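Local coordinates for protein UL37 (Suid herpesvirus 1, PDB 4K70) that serves as an inner tegument protein of the herpesvirus particle, probably acting in the control of viral trafficking, at residues 30-35 and 469-474; 393-398 and 433-438; 155-160 and 330-335. One frame throughout, in Å; residues are numbered along the deposited sequence.

Interaction 1: residues 30-35 and 469-474; sequences FFMAAG and LNTWLA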
ATOM      1  N   PHE A  30      15.139  25.954 -13.675  1.00 47.00           N
ATOM      2  CA  PHE A  30      13.839  25.316 -13.557  1.00 42.90           C
ATOM      3  C   PHE A  30      13.976  23.831 -13.865  1.00 45.05           C
ATOM      4  O   PHE A  30      13.408  22.989 -13.167  1.00 43.70           O
ATOM      5  CB  PHE A  30      12.829  25.976 -14.486  1.00 43.37           C
ATOM      6  CG  PHE A  30      11.497  25.288 -14.518  1.00 41.97           C
ATOM      7  CD1 PHE A  30      10.610  25.412 -13.461  1.00 42.41           C
ATOM      8  CD2 PHE A  30      11.128  24.523 -15.612  1.00 39.43           C
ATOM      9  CE1 PHE A  30       9.376  24.777 -13.493  1.00 40.76           C
ATOM     10  CE2 PHE A  30       9.900  23.888 -15.651  1.00 40.11           C
ATOM     11  CZ  PHE A  30       9.019  24.016 -14.590  1.00 35.99           C
ATOM     12  N   PHE A  31      14.756  23.517 -14.898  1.00 44.07           N
ATOM     13  CA  PHE A  31      15.008  22.133 -15.280  1.00 42.88           C
ATOM     14  C   PHE A  31      15.519  21.291 -14.106  1.00 46.02           C
ATOM     15  O   PHE A  31      15.302  20.081 -14.064  1.00 45.08           O
ATOM     16  CB  PHE A  31      15.994  22.065 -16.457  1.00 42.66           C
ATOM     17  CG  PHE A  31      15.393  22.453 -17.783  1.00 38.72           C
ATOM     18  CD1 PHE A  31      14.020  22.526 -17.944  1.00 39.85           C
ATOM     19  CD2 PHE A  31      16.206  22.734 -18.874  1.00 43.28           C
ATOM     20  CE1 PHE A  31      13.459  22.879 -19.173  1.00 38.15           C
ATOM     21  CE2 PHE A  31      15.657  23.088 -20.107  1.00 43.58           C
ATOM     22  CZ  PHE A  31      14.284  23.159 -20.256  1.00 39.10           C
ATOM     23  N   MET A  32      16.181  21.931 -13.146  1.00 46.56           N
ATOM     24  CA  MET A  32      16.759  21.205 -12.017  1.00 48.14           C
ATOM     25  C   MET A  32      16.152  21.554 -10.648  1.00 44.82           C
ATOM     26  O   MET A  32      16.604  21.056  -9.615  1.00 48.01           O
ATOM     27  CB  MET A  32      18.276  21.392 -11.991  1.00 47.49           C
ATOM     28  CG  MET A  32      18.989  20.682 -13.131  1.00 52.11           C
ATOM     29  SD  MET A  32      20.774  20.889 -13.069  1.00 62.43           S
ATOM     30  CE  MET A  32      20.921  22.601 -13.572  1.00 52.98           C
ATOM     31  N   ALA A  33      15.120  22.387 -10.650  1.00 46.27           N
ATOM     32  CA  ALA A  33      14.494  22.833  -9.407  1.00 45.18           C
ATOM     33  C   ALA A  33      13.907  21.687  -8.582  1.00 46.57           C
ATOM     34  O   ALA A  33      13.634  20.601  -9.093  1.00 46.70           O
ATOM     35  CB  ALA A  33      13.433  23.885  -9.693  1.00 45.44           C
ATOM     36  N   ALA A  34      13.719  21.941  -7.291  1.00 49.78           N
ATOM     37  CA  ALA A  34      13.225  20.920  -6.381  1.00 51.20           C
ATOM     38  C   ALA A  34      11.895  21.334  -5.765  1.00 48.15           C
ATOM     39  O   ALA A  34      11.257  20.557  -5.052  1.00 49.59           O
ATOM     40  CB  ALA A  34      14.249  20.650  -5.298  1.00 49.46           C
ATOM     41  N   GLY A  35      11.477  22.562  -6.049  1.00 43.27           N
ATOM     42  CA  GLY A  35      10.270  23.109  -5.454  1.00 48.74           C
ATOM     43  C   GLY A  35       8.972  22.446  -5.886  1.00 49.57           C
ATOM     44  O   GLY A  35       8.593  22.491  -7.071  1.00 46.61           O
ATOM     45  N   LEU A 469      18.644  18.553 -17.717  1.00 46.90           N
ATOM     46  CA  LEU A 469      17.581  17.568 -17.546  1.00 44.41           C
ATOM     47  C   LEU A 469      18.115  16.188 -17.152  1.00 46.35           C
ATOM     48  O   LEU A 469      17.539  15.523 -16.286  1.00 45.71           O
ATOM     49  CB  LEU A 469      16.706  17.502 -18.805  1.00 36.11           C
ATOM     50  CG  LEU A 469      15.854  18.763 -18.996  1.00 40.35           C
ATOM     51  CD1 LEU A 469      15.212  18.845 -20.389  1.00 36.59           C
ATOM     52  CD2 LEU A 469      14.790  18.849 -17.898  1.00 40.47           C
ATOM     53  N   ASN A 470      19.217  15.765 -17.778  1.00 50.05           N
ATOM     54  CA  ASN A 470      19.906  14.522 -17.400  1.00 47.49           C
ATOM     55  C   ASN A 470      20.356  14.532 -15.948  1.00 45.79           C
ATOM     56  O   ASN A 470      20.251  13.527 -15.247  1.00 49.38           O
ATOM     57  CB  ASN A 470      21.129  14.274 -18.291  1.00 48.14           C
ATOM     58  CG  ASN A 470      20.791  13.503 -19.546  1.00 53.18           C
ATOM     59  OD1 ASN A 470      19.849  12.711 -19.559  1.00 58.60           O
ATOM     60  ND2 ASN A 470      21.562  13.722 -20.609  1.00 51.50           N
ATOM     61  N   THR A 471      20.876  15.671 -15.509  1.00 45.88           N
ATOM     62  CA  THR A 471      21.324  15.828 -14.134  1.00 44.32           C
ATOM     63  C   THR A 471      20.149  15.726 -13.169  1.00 47.96           C
ATOM     64  O   THR A 471      20.245  15.100 -12.111  1.00 48.61           O
ATOM     65  CB  THR A 471      22.034  17.179 -13.946  1.00 50.31           C
ATOM     66  OG1 THR A 471      23.220  17.203 -14.752  1.00 54.52           O
ATOM     67  CG2 THR A 471      22.403  17.406 -12.485  1.00 46.18           C
ATOM     68  N   TRP A 472      19.035  16.341 -13.545  1.00 46.35           N
ATOM     69  CA  TRP A 472      17.832  16.301 -12.730  1.00 44.83           C
ATOM     70  C   TRP A 472      17.262  14.887 -12.620  1.00 44.63           C
ATOM     71  O   TRP A 472      16.960  14.407 -11.530  1.00 42.55           O
ATOM     72  CB  TRP A 472      16.784  17.231 -13.323  1.00 44.43           C
ATOM     73  CG  TRP A 472      15.535  17.261 -12.533  1.00 45.40           C
ATOM     74  CD1 TRP A 472      15.390  17.686 -11.245  1.00 45.93           C
ATOM     75  CD2 TRP A 472      14.237  16.855 -12.974  1.00 42.05           C
ATOM     76  NE1 TRP A 472      14.078  17.564 -10.853  1.00 44.92           N
ATOM     77  CE2 TRP A 472      13.350  17.059 -11.895  1.00 45.88           C
ATOM     78  CE3 TRP A 472      13.739  16.344 -14.174  1.00 44.31           C
ATOM     79  CZ2 TRP A 472      11.992  16.767 -11.984  1.00 43.05           C
ATOM     80  CZ3 TRP A 472      12.392  16.059 -14.261  1.00 42.56           C
ATOM     81  CH2 TRP A 472      11.532  16.268 -13.169  1.00 41.68           C
ATOM     82  N   LEU A 473      17.120  14.225 -13.761  1.00 43.88           N
ATOM     83  CA  LEU A 473      16.511  12.904 -13.808  1.00 44.17           C
ATOM     84  C   LEU A 473      17.365  11.856 -13.111  1.00 49.46           C
ATOM     85  O   LEU A 473      16.842  10.892 -12.547  1.00 48.50           O
ATOM     86  CB  LEU A 473      16.290  12.481 -15.254  1.00 43.40           C
ATOM     87  CG  LEU A 473      15.285  13.280 -16.078  1.00 46.70           C
ATOM     88  CD1 LEU A 473      15.363  12.853 -17.536  1.00 40.30           C
ATOM     89  CD2 LEU A 473      13.891  13.068 -15.531  1.00 45.60           C
ATOM     90  N   ALA A 474      18.682  12.034 -13.175  1.00 48.69           N
ATOM     91  CA  ALA A 474      19.609  11.106 -12.540  1.00 44.68           C
ATOM     92  C   ALA A 474      19.529  11.246 -11.026  1.00 48.27           C
ATOM     93  O   ALA A 474      19.538  10.255 -10.299  1.00 43.69           O
ATOM     94  CB  ALA A 474      21.022  11.358 -13.026  1.00 48.02           C
TER

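Interaction 2: residues 393-398 and 433-438; sequences DYVRAY and PRPPTE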
ATOM      1  N   ASP A 393       6.212   4.772  -2.139  1.00 28.16           N
ATOM      2  CA  ASP A 393       5.717   4.721  -0.764  0.50 26.78           C
ATOM      3  C   ASP A 393       5.868   3.331  -0.151  1.00 25.16           C
ATOM      4  O   ASP A 393       6.202   3.188   1.027  1.00 23.43           O
ATOM      5  CB  ASP A 393       4.246   5.115  -0.705  0.50 23.45           C
ATOM      6  CG  ASP A 393       3.719   5.153   0.713  0.50 26.47           C
ATOM      7  OD1 ASP A 393       4.094   6.088   1.441  0.50 29.64           O
ATOM      8  OD2 ASP A 393       2.937   4.257   1.103  0.50 27.04           O
ATOM      9  N   TYR A 394       5.586   2.305  -0.940  1.00 21.67           N
ATOM     10  CA  TYR A 394       5.720   0.948  -0.404  1.00 22.93           C
ATOM     11  C   TYR A 394       7.190   0.562  -0.265  1.00 22.63           C
ATOM     12  O   TYR A 394       7.559  -0.101   0.691  1.00 27.08           O
ATOM     13  CB  TYR A 394       4.946  -0.091  -1.206  1.00 20.71           C
ATOM     14  CG  TYR A 394       5.087  -1.481  -0.608  1.00 23.95           C
ATOM     15  CD1 TYR A 394       4.684  -1.735   0.699  1.00 22.01           C
ATOM     16  CD2 TYR A 394       5.630  -2.532  -1.342  1.00 18.96           C
ATOM     17  CE1 TYR A 394       4.805  -2.996   1.267  1.00 21.31           C
ATOM     18  CE2 TYR A 394       5.764  -3.798  -0.782  1.00 21.66           C
ATOM     19  CZ  TYR A 394       5.344  -4.024   0.524  1.00 24.49           C
ATOM     20  OH  TYR A 394       5.461  -5.272   1.089  1.00 23.34           O
ATOM     21  N   VAL A 395       8.034   1.012  -1.194  1.00 22.85           N
ATOM     22  CA  VAL A 395       9.470   0.800  -1.060  1.00 20.40           C
ATOM     23  C   VAL A 395       9.964   1.336   0.288  1.00 25.01           C
ATOM     24  O   VAL A 395      10.697   0.665   1.002  1.00 23.27           O
ATOM     25  CB  VAL A 395      10.257   1.467  -2.182  1.00 24.47           C
ATOM     26  CG1 VAL A 395      11.739   1.391  -1.881  1.00 25.60           C
ATOM     27  CG2 VAL A 395       9.963   0.784  -3.513  1.00 22.08           C
ATOM     28  N   ARG A 396       9.535   2.548   0.623  1.00 21.88           N
ATOM     29  CA  ARG A 396       9.879   3.191   1.886  1.00 23.08           C
ATOM     30  C   ARG A 396       9.269   2.482   3.095  1.00 21.82           C
ATOM     31  O   ARG A 396       9.928   2.324   4.118  1.00 22.97           O
ATOM     32  CB  ARG A 396       9.410   4.653   1.862  1.00 25.38           C
ATOM     33  CG  ARG A 396      10.188   5.554   0.893  1.00 27.02           C
ATOM     34  CD  ARG A 396       9.508   6.922   0.738  1.00 37.38           C
ATOM     35  NE  ARG A 396      10.321   7.867  -0.029  1.00 41.14           N
ATOM     36  CZ  ARG A 396       9.862   9.014  -0.531  1.00 45.55           C
ATOM     37  NH1 ARG A 396       8.587   9.351  -0.364  1.00 40.27           N
ATOM     38  NH2 ARG A 396      10.672   9.815  -1.214  1.00 39.56           N
ATOM     39  N   ALA A 397       8.001   2.082   2.992  1.00 19.95           N
ATOM     40  CA  ALA A 397       7.339   1.397   4.105  1.00 21.41           C
ATOM     41  C   ALA A 397       7.988   0.034   4.354  1.00 23.66           C
ATOM     42  O   ALA A 397       8.136  -0.391   5.497  1.00 21.80           O
ATOM     43  CB  ALA A 397       5.877   1.221   3.827  1.00 21.33           C
ATOM     44  N   TYR A 398       8.378  -0.643   3.275  1.00 19.19           N
ATOM     45  CA  TYR A 398       9.027  -1.956   3.384  1.00 21.21           C
ATOM     46  C   TYR A 398      10.405  -1.859   4.030  1.00 18.29           C
ATOM     47  O   TYR A 398      10.746  -2.633   4.917  1.00 25.03           O
ATOM     48  CB  TYR A 398       9.158  -2.596   1.999  1.00 20.53           C
ATOM     49  CG  TYR A 398       9.821  -3.971   2.029  1.00 22.37           C
ATOM     50  CD1 TYR A 398       9.066  -5.118   2.219  1.00 22.12           C
ATOM     51  CD2 TYR A 398      11.194  -4.113   1.876  1.00 21.24           C
ATOM     52  CE1 TYR A 398       9.661  -6.379   2.255  1.00 19.75           C
ATOM     53  CE2 TYR A 398      11.801  -5.387   1.915  1.00 22.43           C
ATOM     54  CZ  TYR A 398      11.020  -6.505   2.095  1.00 22.38           C
ATOM     55  OH  TYR A 398      11.594  -7.777   2.120  1.00 23.60           O
ATOM     56  N   PRO A 433       8.974  -5.285  -2.369  1.00 24.82           N
ATOM     57  CA  PRO A 433       8.450  -4.308  -3.323  1.00 22.07           C
ATOM     58  C   PRO A 433       8.801  -4.720  -4.756  1.00 23.98           C
ATOM     59  O   PRO A 433       9.930  -5.141  -5.007  1.00 23.41           O
ATOM     60  CB  PRO A 433       9.199  -3.040  -2.945  1.00 21.31           C
ATOM     61  CG  PRO A 433       9.462  -3.178  -1.502  1.00 20.70           C
ATOM     62  CD  PRO A 433       9.812  -4.639  -1.340  1.00 27.39           C
ATOM     63  N   ARG A 434       7.838  -4.621  -5.664  1.00 22.63           N
ATOM     64  CA  ARG A 434       8.081  -4.909  -7.088  1.00 22.79           C
ATOM     65  C   ARG A 434       7.668  -3.737  -7.995  1.00 21.62           C
ATOM     66  O   ARG A 434       6.903  -3.918  -8.945  1.00 26.82           O
ATOM     67  CB  ARG A 434       7.345  -6.188  -7.492  1.00 25.91           C
ATOM     68  CG  ARG A 434       7.917  -7.447  -6.830  1.00 27.66           C
ATOM     69  CD  ARG A 434       6.890  -8.580  -6.671  1.00 35.35           C
ATOM     70  NE  ARG A 434       7.420  -9.665  -5.827  1.00 37.22           N
ATOM     71  CZ  ARG A 434       6.742 -10.747  -5.438  1.00 36.24           C
ATOM     72  NH1 ARG A 434       5.482 -10.944  -5.816  1.00 32.12           N
ATOM     73  NH2 ARG A 434       7.333 -11.648  -4.660  1.00 35.50           N
ATOM     74  N   PRO A 435       8.182  -2.526  -7.710  1.00 22.95           N
ATOM     75  CA  PRO A 435       7.795  -1.356  -8.513  1.00 25.10           C
ATOM     76  C   PRO A 435       8.377  -1.476  -9.913  1.00 23.96           C
ATOM     77  O   PRO A 435       9.531  -1.873 -10.051  1.00 23.98           O
ATOM     78  CB  PRO A 435       8.494  -0.205  -7.798  1.00 21.51           C
ATOM     79  CG  PRO A 435       9.743  -0.849  -7.241  1.00 25.15           C
ATOM     80  CD  PRO A 435       9.272  -2.205  -6.768  1.00 20.80           C
ATOM     81  N   PRO A 436       7.594  -1.138 -10.937  1.00 22.57           N
ATOM     82  CA  PRO A 436       8.110  -1.173 -12.316  1.00 24.04           C
ATOM     83  C   PRO A 436       9.012   0.021 -12.588  1.00 23.38           C
ATOM     84  O   PRO A 436       8.623   0.900 -13.350  1.00 25.09           O
ATOM     85  CB  PRO A 436       6.843  -1.043 -13.159  1.00 23.82           C
ATOM     86  CG  PRO A 436       5.893  -0.253 -12.281  1.00 23.16           C
ATOM     87  CD  PRO A 436       6.168  -0.778 -10.883  1.00 22.48           C
ATOM     88  N   THR A 437      10.189   0.051 -11.973  1.00 26.19           N
ATOM     89  CA  THR A 437      11.069   1.214 -12.056  1.00 23.07           C
ATOM     90  C   THR A 437      11.656   1.396 -13.450  1.00 26.44           C
ATOM     91  O   THR A 437      12.295   2.411 -13.740  1.00 29.99           O
ATOM     92  CB  THR A 437      12.222   1.127 -11.051  1.00 27.07           C
ATOM     93  OG1 THR A 437      12.830  -0.167 -11.141  1.00 29.66           O
ATOM     94  CG2 THR A 437      11.723   1.347  -9.625  1.00 25.40           C
ATOM     95  N   GLU A 438      11.461   0.411 -14.314  1.00 24.71           N
ATOM     96  CA  GLU A 438      11.877   0.575 -15.700  1.00 27.20           C
ATOM     97  C   GLU A 438      11.123   1.751 -16.344  1.00 27.26           C
ATOM     98  O   GLU A 438      11.570   2.303 -17.344  1.00 25.56           O
ATOM     99  CB  GLU A 438      11.676  -0.718 -16.490  1.00 23.54           C
ATOM    100  CG  GLU A 438      10.234  -1.232 -16.534  1.00 24.86           C
ATOM    101  CD  GLU A 438       9.881  -2.145 -15.366  1.00 29.05           C
ATOM    102  OE1 GLU A 438      10.634  -2.171 -14.362  1.00 28.27           O
ATOM    103  OE2 GLU A 438       8.844  -2.846 -15.456  1.00 29.39           O
TER

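Interaction 3: residues 155-160 and 330-335; sequences PPEQTA and SASPLQ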
ATOM      1  N   PRO A 155      -6.453  -9.754  -5.123  1.00 34.82           N
ATOM      2  CA  PRO A 155      -4.995  -9.710  -4.956  1.00 32.85           C
ATOM      3  C   PRO A 155      -4.547  -8.262  -4.797  1.00 35.20           C
ATOM      4  O   PRO A 155      -4.961  -7.424  -5.587  1.00 36.96           O
ATOM      5  CB  PRO A 155      -4.470 -10.289  -6.271  1.00 35.74           C
ATOM      6  CG  PRO A 155      -5.644 -11.067  -6.856  1.00 34.47           C
ATOM      7  CD  PRO A 155      -6.863 -10.326  -6.420  1.00 32.58           C
ATOM      8  N   PRO A 156      -3.729  -7.964  -3.776  1.00 33.87           N
ATOM      9  CA  PRO A 156      -3.250  -6.599  -3.531  1.00 35.75           C
ATOM     10  C   PRO A 156      -2.631  -5.941  -4.773  1.00 36.06           C
ATOM     11  O   PRO A 156      -2.681  -4.722  -4.938  1.00 36.02           O
ATOM     12  CB  PRO A 156      -2.183  -6.813  -2.462  1.00 31.31           C
ATOM     13  CG  PRO A 156      -2.692  -7.982  -1.697  1.00 32.24           C
ATOM     14  CD  PRO A 156      -3.248  -8.898  -2.745  1.00 31.91           C
ATOM     15  N   GLU A 157      -2.064  -6.767  -5.639  1.00 35.31           N
ATOM     16  CA  GLU A 157      -1.318  -6.308  -6.801  1.00 36.51           C
ATOM     17  C   GLU A 157      -2.265  -5.819  -7.880  1.00 36.35           C
ATOM     18  O   GLU A 157      -1.902  -5.001  -8.721  1.00 46.04           O
ATOM     19  CB  GLU A 157      -0.461  -7.464  -7.324  1.00 39.37           C
ATOM     20  CG  GLU A 157       0.097  -8.351  -6.191  1.00 40.17           C
ATOM     21  CD  GLU A 157      -0.695  -9.643  -5.989  1.00 45.85           C
ATOM     22  OE1 GLU A 157      -1.101 -10.239  -7.017  1.00 52.79           O
ATOM     23  OE2 GLU A 157      -0.892 -10.079  -4.818  1.00 40.29           O
ATOM     24  N   GLN A 158      -3.499  -6.295  -7.823  1.00 35.70           N
ATOM     25  CA  GLN A 158      -4.478  -6.049  -8.867  1.00 37.30           C
ATOM     26  C   GLN A 158      -5.069  -4.660  -8.776  1.00 40.30           C
ATOM     27  O   GLN A 158      -5.502  -4.080  -9.776  1.00 32.58           O
ATOM     28  CB  GLN A 158      -5.600  -7.078  -8.756  1.00 42.84           C
ATOM     29  CG  GLN A 158      -6.827  -6.779  -9.592  1.00 43.79           C
ATOM     30  CD  GLN A 158      -7.811  -7.926  -9.570  1.00 45.38           C
ATOM     31  OE1 GLN A 158      -7.417  -9.095  -9.653  1.00 50.36           O
ATOM     32  NE2 GLN A 158      -9.092  -7.606  -9.444  1.00 46.94           N
ATOM     33  N   THR A 159      -5.098  -4.125  -7.565  1.00 36.74           N
ATOM     34  CA  THR A 159      -5.812  -2.890  -7.338  1.00 34.25           C
ATOM     35  C   THR A 159      -5.244  -1.692  -8.108  1.00 30.60           C
ATOM     36  O   THR A 159      -6.003  -0.940  -8.719  1.00 31.56           O
ATOM     37  CB  THR A 159      -5.867  -2.544  -5.848  1.00 32.74           C
ATOM     38  OG1 THR A 159      -6.251  -3.710  -5.099  1.00 35.19           O
ATOM     39  CG2 THR A 159      -6.869  -1.435  -5.634  1.00 32.33           C
ATOM     40  N   ALA A 160      -3.922  -1.511  -8.065  1.00 27.58           N
ATOM     41  CA  ALA A 160      -3.291  -0.339  -8.678  1.00 29.34           C
ATOM     42  C   ALA A 160      -2.727  -0.653 -10.054  1.00 28.96           C
ATOM     43  O   ALA A 160      -2.042   0.176 -10.649  1.00 25.65           O
ATOM     44  CB  ALA A 160      -2.201   0.223  -7.783  1.00 27.45           C
ATOM     45  N   SER A 330       4.680 -19.278  -0.323  1.00 24.12           N
ATOM     46  CA  SER A 330       3.975 -18.126  -0.893  1.00 26.31           C
ATOM     47  C   SER A 330       4.932 -17.139  -1.552  1.00 26.50           C
ATOM     48  O   SER A 330       5.947 -16.760  -0.965  1.00 25.35           O
ATOM     49  CB  SER A 330       3.187 -17.393   0.204  1.00 22.10           C
ATOM     50  OG  SER A 330       2.148 -18.202   0.734  1.00 25.27           O
ATOM     51  N   ALA A 331       4.594 -16.697  -2.758  1.00 27.87           N
ATOM     52  CA  ALA A 331       5.435 -15.749  -3.477  1.00 29.31           C
ATOM     53  C   ALA A 331       4.698 -14.451  -3.785  1.00 26.80           C
ATOM     54  O   ALA A 331       5.146 -13.666  -4.608  1.00 29.95           O
ATOM     55  CB  ALA A 331       5.982 -16.380  -4.780  1.00 29.40           C
ATOM     56  N   SER A 332       3.560 -14.226  -3.142  1.00 26.21           N
ATOM     57  CA  SER A 332       2.824 -12.978  -3.349  1.00 29.21           C
ATOM     58  C   SER A 332       2.081 -12.671  -2.079  1.00 24.47           C
ATOM     59  O   SER A 332       1.921 -13.550  -1.246  1.00 25.08           O
ATOM     60  CB  SER A 332       1.824 -13.108  -4.503  1.00 30.06           C
ATOM     61  OG  SER A 332       0.755 -13.985  -4.164  1.00 28.15           O
ATOM     62  N   PRO A 333       1.624 -11.419  -1.933  1.00 22.54           N
ATOM     63  CA  PRO A 333       0.830 -10.989  -0.781  1.00 24.06           C
ATOM     64  C   PRO A 333      -0.434 -11.805  -0.644  1.00 24.99           C
ATOM     65  O   PRO A 333      -0.766 -12.179   0.472  1.00 22.12           O
ATOM     66  CB  PRO A 333       0.460  -9.545  -1.124  1.00 25.36           C
ATOM     67  CG  PRO A 333       1.524  -9.102  -2.075  1.00 28.57           C
ATOM     68  CD  PRO A 333       1.971 -10.300  -2.829  1.00 23.50           C
ATOM     69  N   LEU A 334      -1.140 -12.071  -1.741  1.00 18.25           N
ATOM     70  CA  LEU A 334      -2.412 -12.777  -1.624  1.00 20.21           C
ATOM     71  C   LEU A 334      -2.168 -14.167  -1.065  1.00 25.44           C
ATOM     72  O   LEU A 334      -2.842 -14.607  -0.142  1.00 26.44           O
ATOM     73  CB  LEU A 334      -3.139 -12.875  -2.968  1.00 22.23           C
ATOM     74  CG  LEU A 334      -4.386 -13.767  -2.915  1.00 26.61           C
ATOM     75  CD1 LEU A 334      -5.354 -13.339  -1.801  1.00 26.83           C
ATOM     76  CD2 LEU A 334      -5.102 -13.803  -4.251  1.00 30.30           C
ATOM     77  N   GLN A 335      -1.187 -14.856  -1.632  1.00 24.21           N
ATOM     78  CA  GLN A 335      -0.887 -16.217  -1.215  1.00 23.47           C
ATOM     79  C   GLN A 335      -0.578 -16.323   0.274  1.00 21.46           C
ATOM     80  O   GLN A 335      -1.120 -17.185   0.971  1.00 20.77           O
ATOM     81  CB  GLN A 335       0.276 -16.768  -2.044  1.00 23.45           C
ATOM     82  CG  GLN A 335      -0.097 -16.978  -3.514  1.00 30.60           C
ATOM     83  CD  GLN A 335       1.096 -17.350  -4.386  1.00 35.08           C
ATOM     84  OE1 GLN A 335       2.145 -17.742  -3.887  1.00 29.46           O
ATOM     85  NE2 GLN A 335       0.936 -17.216  -5.699  1.00 38.12           N
TER

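Interaction 1: residues 30-35 and 469-474
Phe31 and Trp472 bring the C-terminal end of helix 20-32 against helix 464-481, so that an early and a late element of this all-helical half of UL37 are packed side by side. The pairing illustrates how two chain regions more than 430 residues apart can be joined by apolar side chains and one backbone carbonyl.

Trp472 can be followed outward from its helix. Its CB lies 3.3 Å from Phe31 O and also meets Met32 CG, the tryptophan and methionine side chains running past each other in opposite directions. The same oxygen continues over the indole: Phe31 O sits above the ring plane, displaced toward the rim, 3.2 Å from Trp472 CG. CD1 then passes the backbone, 3.9 Å from Met32 CA, and NE1 lies 3.5 Å from Ala33 O, a close approach rather than a hydrogen bond; that carbonyl also has a weak hydrogen bond with Arg79 NH1. With CG anti to the backbone N (chi1 -179°), the indole is carried across to the chain turning out of helix 20-32. Trp78 meets the same indole edge-to-face.

One turn earlier on helix 464-481, Leu469 lies over one face of the Phe31 ring in a CH-pi contact. Its CG stands 4.2 Å from the ring centroid and 22° off the normal, while CD2 slips in beside the root of the phenyl group, near both CB and CG. Val67 and Leu75 of helix 63-78 also touch Phe31, which places this ring among three helices.

At the exposed margin, Thr471 turns its methyl group to the methionine, and its OG1 is hydrogen-bonded to Glu467 O of its own helix. The thioether completes the contact, with Met32 SD 3.9 Å from Thr471 CG2.

Interaction 2: residues 393-398 and 433-438
The loop between helices 422-431 and 438-458 is proline-rich, and its first proline, Pro433, packs on the flank of helix 392-402. Tyr394, Val395 and Tyr398, which lie within about one helical turn, receive it.

Tyr398 provides the most intimate part of the contact. Pro433 CD stands over one face of the phenol ring, 3.5 Å from the ring centroid and 15° off the normal, a CH-pi interaction with the slightly polarised methylene next to the proline nitrogen. The neighbouring Pro433 CG rests at the base of the same side chain, 3.6 Å from Tyr398 CB. Because Tyr398 CG is anti to its nitrogen (chi1 -180°), the ring stands up from the helix and offers the pyrrolidine a broad wall.

Tyr394, one turn back, meets the proline differently: its CE2 reaches Pro433 CA at 3.7 Å in an oblique approach, and the two side chains cross at about a right angle. The phenol is tethered at its far end by a hydrogen bond from OH to Met431 O, just ahead of the loop. Val395 adds an aliphatic contact, with CG2 3.9 Å from Pro433 CB and 4.1 Å from Pro435 CG, so a single methyl serves both prolines.

Tyr394 also touches Asp387, a ligand of a bound calcium ion, and the tyrosine side chain lies about 7 Å from such an ion. Further along, Pro436 forms the centre of an inverse gamma turn. The whole is a proline-tyrosine CH-pi contact that docks the loop between two helices onto a third, in a fold of helices without strands.

Interaction 3: residues 155-160 and 330-335
Pro156 and Pro333 touch where two helical N-termini meet: the short, weakly bonded helix around 156-159 and the capped start of helix 333-342. The contact is an instance of proline serving twice, as an early residue of a helix and as an apolar surface.

Apolar packing forms its core. The two rings slide past one another in opposite directions, bringing Pro156 CG to 3.6 Å from Pro333 CB. Pro156 CD meets Leu334 CB at 4.0 Å, the side chains crossing at about a right angle. Alongside, Pro155 and Leu334 point the same way, with Pro155 CG 3.8 Å from Leu334 CD2; the leucine CG is anti to the backbone N (chi1 172°), which swings the isobutyl group out to this proline. Tyr388 touches both Pro156 and Pro333, and Leu192 of helix 191-201 touches Pro156 and Leu334.

The acidic group approaches the helix start without a hydrogen bond to it. A bend at chi2 (100°) brings the Glu157 carboxylate to the N-terminus of helix 333-342, where OE2 lies 3.5 Å from Pro333 CD and also nears Leu334 N. OE2 is buried by the contact and has no polar partner, although the positive end of the helix dipole would be expected to favour a negative charge there.

Hydrogen bonds act within 330-335. Ser332 is the N-cap, its OG accepting a weak bond from Gln335 N. The glutamine side chain reaches back in turn: Ala331 N donates to Gln335 OE1 over 2.9 Å, nearly straight at 176°, with the donor above the carbonyl plane.

Interactions 2 and 3 adjoin, with centres 14 Å apart, and a polar bridge connects them: Arg434 NH2 lies 3.0 Å from Ala331 O, a probable hydrogen bond. Tyr388 is shared, its ring meeting that of Tyr394 and its side chain touching Pro156 and Pro333. Interaction 2 is the nearer to calcium, with the Tyr394 side chain about 4 Å from that of the ligand Asp387 and about 7 Å from a bound ion; the side chain of Pro156 in interaction 3 is about 13 Å from one. Interaction 1 stands apart, its centre 22 Å from that of interaction 2 and 34 Å from that of interaction 3. Along the chain its two segments enclose both of the others, which follow one another in series.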